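Local coordinates for uncharacterized protein (Staphylococcus aureus subsp. aureus Mu50, PDB 4QPV) that is of unknown function and belongs to the DUF1672 family, with a fold built on a kinked-helix-beta-beta-beta repeat, at residues 75-83 against 94-102; 186-194 against 206-214. All coordinates share one frame; numbering follows the deposited sequence. Where two conformers were deposited one is given.

The two contacts follow one another along the chain: the strand pairing of contact 1 is complete before the helix packing of contact 2 begins. Their centres lie about 28 Å apart and their nearest atoms about 11 Å apart, so they do not touch. Contact 1 joins the central strand 78-87 to the outer strand 90-98 of a three-stranded antiparallel sheet, one face of which is packed against helix 48-63. Contact 2 sets the end of helix 184-190 against helix 199-212 near the periphery, with helix 116-133 beside both. Tyr187 of contact 2 reaches Phe63, the last residue of helix 48-63, so that helix packs on the sheet of contact 1 and, at its C-terminal end, touches helix 184-190.

Contact 1 of 2, residues 75-83 against 94-102; sequences SGDGVEVFV and ASIPFDKSI
Glu80 and Ser95 are joined by a short side-chain hydrogen bond above two antiparallel strands. The Glu80 side chain starts with CB 4.0 Å from Ile96 O; CG, anti to the backbone N (chi1 -174°), comes to 3.6 Å from the same Ile96 O. The extended chain then brings CD toward Ser95 OG, and OE2 accepts from Ser95 OG at 2.5 Å through its anti lone pair. OE1 lies near Ser75 OG. Asn167 is a second partner of Ser95 OG. On this same face Ser95 CB sits over the centre of the Phe82 ring, a CH-pi contact of 3.8 Å to the centroid, only 8° off the normal.

The other face is apolar. Val79 CG2 meets Phe98 CB at 3.9 Å, and Val81 CG2 reaches Phe98 CE2 at 3.8 Å, while Ile102 CG1 covers one face of that ring; helix 48-63 packs on Val79, Val81, Val83 and Ile96.

Paired backbone bonds link Val79 with Phe98, Val81 with Ile96 and Val83 with Ala94; the one from Val79 N to Phe98 O is 2.9 Å long and almost straight (175°). Beyond the strand end, a water bridges Asp77 O to Lys100 N, and Lys100 NZ forms a salt bridge with Asp39. Hydrogen-bonded and non-hydrogen-bonded pairs alternate as in a regular antiparallel beta hairpin, here the second and third strands of a three-stranded meander.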
loop_
_atom_site.group_PDB
_atom_site.type_symbol
_atom_site.label_atom_id
_atom_site.label_comp_id
_atom_site.label_asym_id
_atom_site.label_seq_id
_atom_site.Cartn_x
_atom_site.Cartn_y
_atom_site.Cartn_z
ATOM N N SER A 75 18.023 7.167 1.787
ATOM C CA SER A 75 17.168 7.732 0.733
ATOM C C SER A 75 17.638 9.156 0.468
ATOM O O SER A 75 17.596 9.987 1.380
ATOM C CB SER A 75 15.697 7.686 1.146
ATOM O OG SER A 75 14.859 8.092 0.079
ATOM N N GLY A 76 18.147 9.407 -0.748
ATOM C CA GLY A 76 18.725 10.697 -1.121
ATOM C C GLY A 76 19.957 10.911 -0.275
ATOM O O GLY A 76 20.797 10.007 -0.183
ATOM N N ASP A 77 20.038 12.057 0.427
ATOM C CA ASP A 77 21.164 12.291 1.334
ATOM C C ASP A 77 20.706 12.054 2.792
ATOM O O ASP A 77 21.458 12.316 3.735
ATOM C CB ASP A 77 21.796 13.699 1.138
ATOM C CG ASP A 77 20.976 14.909 1.553
ATOM O OD1 ASP A 77 19.729 14.790 1.642
ATOM O OD2 ASP A 77 21.574 15.990 1.735
ATOM N N GLY A 78 19.476 11.569 2.949
ATOM C CA GLY A 78 18.903 11.255 4.252
ATOM C C GLY A 78 18.486 9.807 4.386
ATOM O O GLY A 78 19.138 8.893 3.871
ATOM N N VAL A 79 17.405 9.587 5.110
ATOM C CA VAL A 79 16.903 8.241 5.374
ATOM C C VAL A 79 15.401 8.205 5.108
ATOM O O VAL A 79 14.769 9.249 4.885
ATOM C CB VAL A 79 17.238 7.762 6.816
ATOM C CG1 VAL A 79 18.753 7.705 7.043
ATOM C CG2 VAL A 79 16.556 8.648 7.875
ATOM N N GLU A 80 14.849 7.008 5.133
ATOM C CA GLU A 80 13.420 6.773 4.923
ATOM C C GLU A 80 12.974 5.593 5.775
ATOM O O GLU A 80 13.673 4.581 5.834
ATOM C CB GLU A 80 13.132 6.527 3.447
ATOM C CG GLU A 80 11.649 6.411 3.111
ATOM C CD GLU A 80 11.408 6.405 1.616
ATOM O OE1 GLU A 80 12.395 6.482 0.846
ATOM O OE2 GLU A 80 10.227 6.334 1.214
ATOM N N VAL A 81 11.818 5.738 6.444
ATOM C CA VAL A 81 11.245 4.707 7.317
ATOM C C VAL A 81 9.954 4.201 6.713
ATOM O O VAL A 81 9.041 4.998 6.495
ATOM C CB VAL A 81 10.971 5.194 8.771
ATOM C CG1 VAL A 81 10.650 4.023 9.700
ATOM C CG2 VAL A 81 12.113 6.020 9.316
ATOM N N PHE A 82 9.866 2.893 6.490
ATOM C CA PHE A 82 8.663 2.220 6.001
ATOM C C PHE A 82 7.957 1.758 7.266
ATOM O O PHE A 82 8.636 1.294 8.191
ATOM C CB PHE A 82 9.041 1.051 5.088
ATOM C CG PHE A 82 9.500 1.496 3.723
ATOM C CD1 PHE A 82 10.753 2.093 3.548
ATOM C CD2 PHE A 82 8.687 1.321 2.609
ATOM C CE1 PHE A 82 11.164 2.529 2.287
ATOM C CE2 PHE A 82 9.102 1.758 1.346
ATOM C CZ PHE A 82 10.335 2.351 1.194
ATOM N N VAL A 83 6.635 1.933 7.334
ATOM C CA VAL A 83 5.857 1.566 8.509
ATOM C C VAL A 83 4.632 0.730 8.105
ATOM O O VAL A 83 4.133 0.856 6.992
ATOM C CB VAL A 83 5.420 2.800 9.361
ATOM C CG1 VAL A 83 6.622 3.624 9.854
ATOM C CG2 VAL A 83 4.409 3.690 8.608
ATOM N N ALA A 94 3.179 2.595 4.717
ATOM C CA ALA A 94 3.539 3.927 4.247
ATOM C C ALA A 94 4.998 4.154 4.516
ATOM O O ALA A 94 5.631 3.319 5.167
ATOM C CB ALA A 94 2.695 4.969 4.996
ATOM N N SER A 95 5.547 5.267 4.018
ATOM C CA SER A 95 6.934 5.624 4.318
ATOM C C SER A 95 7.063 7.116 4.463
ATOM O O SER A 95 6.264 7.889 3.904
ATOM C CB SER A 95 7.907 5.079 3.272
ATOM O OG SER A 95 7.890 5.862 2.089
ATOM N N ILE A 96 8.082 7.527 5.224
ATOM C CA ILE A 96 8.354 8.932 5.472
ATOM C C ILE A 96 9.854 9.191 5.316
ATOM O O ILE A 96 10.637 8.463 5.937
ATOM C CB ILE A 96 7.813 9.391 6.868
ATOM C CG1 ILE A 96 8.035 10.896 7.126
ATOM C CG2 ILE A 96 8.335 8.539 8.039
ATOM C CD1 ILE A 96 7.142 11.841 6.324
ATOM N N PRO A 97 10.283 10.213 4.541
ATOM C CA PRO A 97 11.726 10.500 4.489
ATOM C C PRO A 97 12.123 11.402 5.649
ATOM O O PRO A 97 11.301 12.187 6.146
ATOM C CB PRO A 97 11.883 11.196 3.138
ATOM C CG PRO A 97 10.585 11.927 2.947
ATOM C CD PRO A 97 9.519 11.177 3.705
ATOM N N PHE A 98 13.391 11.327 6.071
ATOM C CA PHE A 98 13.930 12.224 7.088
ATOM C C PHE A 98 15.320 12.676 6.731
ATOM O O PHE A 98 16.053 11.921 6.095
ATOM C CB PHE A 98 14.033 11.504 8.449
ATOM C CG PHE A 98 12.772 11.156 9.188
ATOM C CD1 PHE A 98 11.838 12.142 9.503
ATOM C CD2 PHE A 98 12.592 9.885 9.719
ATOM C CE1 PHE A 98 10.699 11.832 10.256
ATOM C CE2 PHE A 98 11.491 9.597 10.526
ATOM C CZ PHE A 98 10.558 10.578 10.799
ATOM N N ASP A 99 15.738 13.842 7.241
ATOM C CA ASP A 99 17.141 14.257 7.138
ATOM C C ASP A 99 17.898 13.492 8.225
ATOM O O ASP A 99 17.272 13.010 9.168
ATOM C CB ASP A 99 17.295 15.781 7.344
ATOM C CG ASP A 99 16.645 16.631 6.271
ATOM O OD1 ASP A 99 16.568 16.169 5.106
ATOM O OD2 ASP A 99 16.216 17.756 6.592
ATOM N N LYS A 100 19.221 13.387 8.117
ATOM C CA LYS A 100 20.047 12.731 9.148
ATOM C C LYS A 100 19.849 13.409 10.509
ATOM O O LYS A 100 19.969 12.750 11.536
ATOM C CB LYS A 100 21.533 12.779 8.743
ATOM C CG LYS A 100 21.899 11.862 7.578
ATOM C CD LYS A 100 23.231 12.298 6.981
ATOM C CE LYS A 100 24.302 11.260 7.160
ATOM N NZ LYS A 100 25.671 11.844 7.085
ATOM N N SER A 101 19.492 14.718 10.517
ATOM C CA SER A 101 19.252 15.495 11.745
ATOM C C SER A 101 18.061 14.963 12.575
ATOM O O SER A 101 17.871 15.415 13.703
ATOM C CB SER A 101 19.036 16.968 11.420
ATOM O OG SER A 101 17.838 17.132 10.683
ATOM N N ILE A 102 17.297 13.990 12.056
ATOM C CA ILE A 102 16.193 13.367 12.804
ATOM C C ILE A 102 16.670 12.717 14.131
ATOM O O ILE A 102 15.883 12.630 15.072
ATOM C CB ILE A 102 15.390 12.345 11.942
ATOM C CG1 ILE A 102 14.001 12.046 12.572
ATOM C CG2 ILE A 102 16.196 11.053 11.659
ATOM C CD1 ILE A 102 13.013 13.229 12.648
HETATM O O HOH W 1 20.445 14.270 5.677
HETATM O O HOH W 2 18.405 14.892 4.072
#

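Contact 2 of 2, residues 186-194 against 206-214; sequences EYKRYFQPL and MRNSKKQLK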
loop_
_atom_site.group_PDB
_atom_site.type_symbol
_atom_site.label_atom_id
_atom_site.label_comp_id
_atom_site.label_asym_id
_atom_site.label_seq_id
_atom_site.Cartn_x
_atom_site.Cartn_y
_atom_site.Cartn_z
ATOM N N GLU A 186 -7.528 18.784 6.763
ATOM C CA GLU A 186 -8.730 18.046 6.379
ATOM C C GLU A 186 -8.752 16.679 7.074
ATOM O O GLU A 186 -9.813 16.275 7.560
ATOM C CB GLU A 186 -8.827 17.895 4.856
ATOM C CG GLU A 186 -9.326 19.158 4.175
ATOM C CD GLU A 186 -9.128 19.273 2.674
ATOM O OE1 GLU A 186 -8.247 18.579 2.116
ATOM O OE2 GLU A 186 -9.824 20.114 2.064
ATOM N N TYR A 187 -7.575 16.013 7.198
ATOM C CA TYR A 187 -7.459 14.742 7.915
ATOM C C TYR A 187 -7.852 14.930 9.388
ATOM O O TYR A 187 -8.640 14.148 9.922
ATOM C CB TYR A 187 -6.031 14.154 7.815
ATOM C CG TYR A 187 -5.859 12.904 8.656
ATOM C CD1 TYR A 187 -6.209 11.650 8.156
ATOM C CD2 TYR A 187 -5.407 12.980 9.973
ATOM C CE1 TYR A 187 -6.101 10.501 8.937
ATOM C CE2 TYR A 187 -5.312 11.840 10.771
ATOM C CZ TYR A 187 -5.643 10.599 10.240
ATOM O OH TYR A 187 -5.541 9.461 10.999
ATOM N N LYS A 188 -7.287 15.960 10.041
ATOM C CA LYS A 188 -7.560 16.252 11.450
ATOM C C LYS A 188 -9.042 16.539 11.697
ATOM O O LYS A 188 -9.606 16.031 12.659
ATOM C CB LYS A 188 -6.698 17.436 11.945
ATOM C CG LYS A 188 -5.201 17.136 12.013
ATOM C CD LYS A 188 -4.813 16.373 13.270
ATOM C CE LYS A 188 -3.323 16.194 13.395
ATOM N NZ LYS A 188 -2.985 15.052 14.281
ATOM N N ARG A 189 -9.676 17.300 10.806
ATOM C CA ARG A 189 -11.077 17.692 10.937
ATOM C C ARG A 189 -12.069 16.557 10.616
ATOM O O ARG A 189 -13.051 16.396 11.340
ATOM C CB ARG A 189 -11.359 18.900 10.025
ATOM C CG ARG A 189 -12.787 19.434 10.094
ATOM C CD ARG A 189 -12.989 20.597 9.154
ATOM N NE ARG A 189 -14.392 21.011 9.115
ATOM C CZ ARG A 189 -14.873 21.938 8.295
ATOM N NH1 ARG A 189 -14.073 22.551 7.430
ATOM N NH2 ARG A 189 -16.163 22.249 8.322
ATOM N N TYR A 190 -11.844 15.806 9.535
ATOM C CA TYR A 190 -12.828 14.823 9.095
ATOM C C TYR A 190 -12.517 13.356 9.400
ATOM O O TYR A 190 -13.460 12.558 9.486
ATOM C CB TYR A 190 -13.035 14.960 7.581
ATOM C CG TYR A 190 -13.631 16.285 7.149
ATOM C CD1 TYR A 190 -14.996 16.533 7.276
ATOM C CD2 TYR A 190 -12.840 17.269 6.566
ATOM C CE1 TYR A 190 -15.548 17.751 6.882
ATOM C CE2 TYR A 190 -13.385 18.487 6.153
ATOM C CZ TYR A 190 -14.741 18.720 6.310
ATOM O OH TYR A 190 -15.283 19.914 5.892
ATOM N N PHE A 191 -11.232 12.971 9.520
ATOM C CA PHE A 191 -10.941 11.543 9.644
ATOM C C PHE A 191 -10.334 11.094 10.983
ATOM O O PHE A 191 -10.746 10.054 11.490
ATOM C CB PHE A 191 -10.046 11.113 8.482
ATOM C CG PHE A 191 -10.708 11.322 7.139
ATOM C CD1 PHE A 191 -11.622 10.394 6.640
ATOM C CD2 PHE A 191 -10.403 12.433 6.359
ATOM C CE1 PHE A 191 -12.235 10.586 5.393
ATOM C CE2 PHE A 191 -11.012 12.620 5.109
ATOM C CZ PHE A 191 -11.929 11.697 4.637
ATOM N N GLN A 192 -9.378 11.833 11.556
ATOM C CA GLN A 192 -8.797 11.418 12.843
ATOM C C GLN A 192 -9.891 11.167 13.927
ATOM O O GLN A 192 -9.787 10.134 14.607
ATOM C CB GLN A 192 -7.761 12.428 13.358
ATOM C CG GLN A 192 -6.883 11.837 14.458
ATOM C CD GLN A 192 -5.649 12.646 14.757
ATOM O OE1 GLN A 192 -4.961 13.139 13.856
ATOM N NE2 GLN A 192 -5.281 12.712 16.033
ATOM N N PRO A 193 -10.971 12.007 14.073
ATOM C CA PRO A 193 -11.982 11.714 15.109
ATOM C C PRO A 193 -12.728 10.386 14.920
ATOM O O PRO A 193 -13.385 9.942 15.857
ATOM C CB PRO A 193 -12.963 12.893 15.004
ATOM C CG PRO A 193 -12.198 13.980 14.350
ATOM C CD PRO A 193 -11.288 13.280 13.386
ATOM N N LEU A 194 -12.629 9.748 13.737
ATOM C CA LEU A 194 -13.340 8.499 13.470
ATOM C C LEU A 194 -12.618 7.250 13.986
ATOM O O LEU A 194 -13.270 6.211 14.124
ATOM C CB LEU A 194 -13.602 8.321 11.956
ATOM C CG LEU A 194 -14.393 9.403 11.229
ATOM C CD1 LEU A 194 -14.536 9.061 9.751
ATOM C CD2 LEU A 194 -15.763 9.633 11.872
HETATM N N MSE A 206 -17.432 7.858 7.642
HETATM C CA MSE A 206 -16.759 7.793 6.336
HETATM C C MSE A 206 -17.700 8.277 5.230
HETATM O O MSE A 206 -17.262 9.017 4.345
HETATM C CB MSE A 206 -16.279 6.360 6.032
HETATM C CG MSE A 206 -15.032 5.962 6.808
HETATM SE SE MSE A 206 -13.444 7.015 6.389
HETATM C CE MSE A 206 -13.020 6.203 4.696
ATOM N N ARG A 207 -18.988 7.858 5.281
ATOM C CA ARG A 207 -20.031 8.285 4.340
ATOM C C ARG A 207 -20.224 9.800 4.422
ATOM O O ARG A 207 -20.188 10.467 3.389
ATOM C CB ARG A 207 -21.372 7.562 4.596
ATOM C CG ARG A 207 -21.435 6.169 3.986
ATOM C CD ARG A 207 -22.721 5.450 4.350
ATOM N NE ARG A 207 -22.487 4.014 4.513
ATOM C CZ ARG A 207 -22.551 3.365 5.672
ATOM N NH1 ARG A 207 -22.879 4.008 6.784
ATOM N NH2 ARG A 207 -22.314 2.062 5.723
ATOM N N ASN A 208 -20.372 10.341 5.652
ATOM C CA ASN A 208 -20.549 11.772 5.906
ATOM C C ASN A 208 -19.321 12.572 5.444
ATOM O O ASN A 208 -19.498 13.631 4.853
ATOM C CB ASN A 208 -20.841 12.038 7.403
ATOM C CG ASN A 208 -21.025 13.505 7.739
ATOM O OD1 ASN A 208 -21.951 14.173 7.258
ATOM N ND2 ASN A 208 -20.135 14.039 8.570
ATOM N N SER A 209 -18.089 12.049 5.664
ATOM C CA SER A 209 -16.857 12.732 5.241
ATOM C C SER A 209 -16.854 12.979 3.719
ATOM O O SER A 209 -16.529 14.085 3.275
ATOM C CB SER A 209 -15.619 11.934 5.648
ATOM O OG SER A 209 -15.490 10.738 4.891
ATOM N N LYS A 210 -17.270 11.971 2.943
ATOM C CA LYS A 210 -17.333 12.041 1.485
ATOM C C LYS A 210 -18.334 13.079 1.009
ATOM O O LYS A 210 -18.076 13.748 0.007
ATOM C CB LYS A 210 -17.679 10.672 0.885
ATOM C CG LYS A 210 -16.469 9.748 0.855
ATOM C CD LYS A 210 -16.759 8.402 0.208
ATOM C CE LYS A 210 -15.527 7.521 0.191
ATOM N NZ LYS A 210 -15.030 7.231 1.563
ATOM N N LYS A 211 -19.474 13.204 1.716
ATOM C CA LYS A 211 -20.513 14.174 1.388
ATOM C C LYS A 211 -19.981 15.586 1.649
ATOM O O LYS A 211 -20.078 16.434 0.770
ATOM C CB LYS A 211 -21.795 13.893 2.191
ATOM C CG LYS A 211 -23.054 14.445 1.539
ATOM C CD LYS A 211 -24.314 13.997 2.266
ATOM C CE LYS A 211 -25.566 14.517 1.599
ATOM N NZ LYS A 211 -26.796 14.054 2.298
ATOM N N GLN A 212 -19.349 15.804 2.815
ATOM C CA GLN A 212 -18.806 17.107 3.223
ATOM C C GLN A 212 -17.632 17.568 2.325
ATOM O O GLN A 212 -17.545 18.758 1.999
ATOM C CB GLN A 212 -18.369 17.078 4.702
ATOM C CG GLN A 212 -19.498 16.812 5.721
ATOM C CD GLN A 212 -20.805 17.537 5.454
ATOM O OE1 GLN A 212 -20.867 18.772 5.388
ATOM N NE2 GLN A 212 -21.887 16.772 5.302
ATOM N N LEU A 213 -16.782 16.626 1.896
ATOM C CA LEU A 213 -15.608 16.878 1.047
ATOM C C LEU A 213 -15.930 16.752 -0.447
ATOM O O LEU A 213 -15.035 16.919 -1.285
ATOM C CB LEU A 213 -14.445 15.935 1.421
ATOM C CG LEU A 213 -13.731 16.268 2.735
ATOM C CD1 LEU A 213 -13.014 15.050 3.289
ATOM C CD2 LEU A 213 -12.771 17.443 2.573
ATOM N N LYS A 214 -17.206 16.450 -0.768
ATOM C CA LYS A 214 -17.767 16.345 -2.113
ATOM C C LYS A 214 -16.965 15.355 -2.988
ATOM O O LYS A 214 -16.520 15.690 -4.089
ATOM C CB LYS A 214 -17.883 17.742 -2.763
ATOM C CG LYS A 214 -19.053 18.566 -2.203
ATOM C CD LYS A 214 -18.633 19.955 -1.775
ATOM C CE LYS A 214 -19.720 20.710 -1.033
ATOM N NZ LYS A 214 -20.866 21.081 -1.910
#
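The backbones come nearest at Tyr190 and Ser209, whose CA atoms are 6.0 Å apart, where the end of helix 184-190 faces the last turns of helix 199-212. This is packing between the ends of two helices consecutive in the chain, made almost wholly by side chains of the last turns and just after, and the second helix closes in a Schellman motif with Lys214 at positive phi.

Leu213 touches two aromatic rings. Its CG lies over one face of Tyr190, offset toward the rim, in a CH-pi contact 4.2 Å from the centroid and 17° off the normal; Arg189 CG covers the opposite face, so the ring is held between aliphatic groups. Leu213 CD2 lies against Tyr190 CE2, whereas CD1 touches Phe191 CE2 at 3.6 Å and also borders the tyrosine. Gln212 CB meets the tyrosine at CE1, again 3.6 Å away.

With CG anti to its carbonyl carbon (chi1 -61°), the Phe191 ring carries CE1 and CZ toward Ser209 and Leu213. Selenomethionine Met206 bends at chi2 and chi3 and brings SE to the edge of this ring, in its plane, 3.8 Å from Phe191 CD1: a Met-aromatic contact. Leu194 CD1 comes in obliquely near the selenium, 3.8 Å from Met206 N. Leu126 and Phe129 of helix 116-133 also pack on Phe191. The hydroxyl of Ser209 turns back to its own helix, donating to Met206 O at 2.5 Å, a carbonyl that also accepts from Lys210 N, while Ser209 OG stands 3.3 Å from Phe191 CE1.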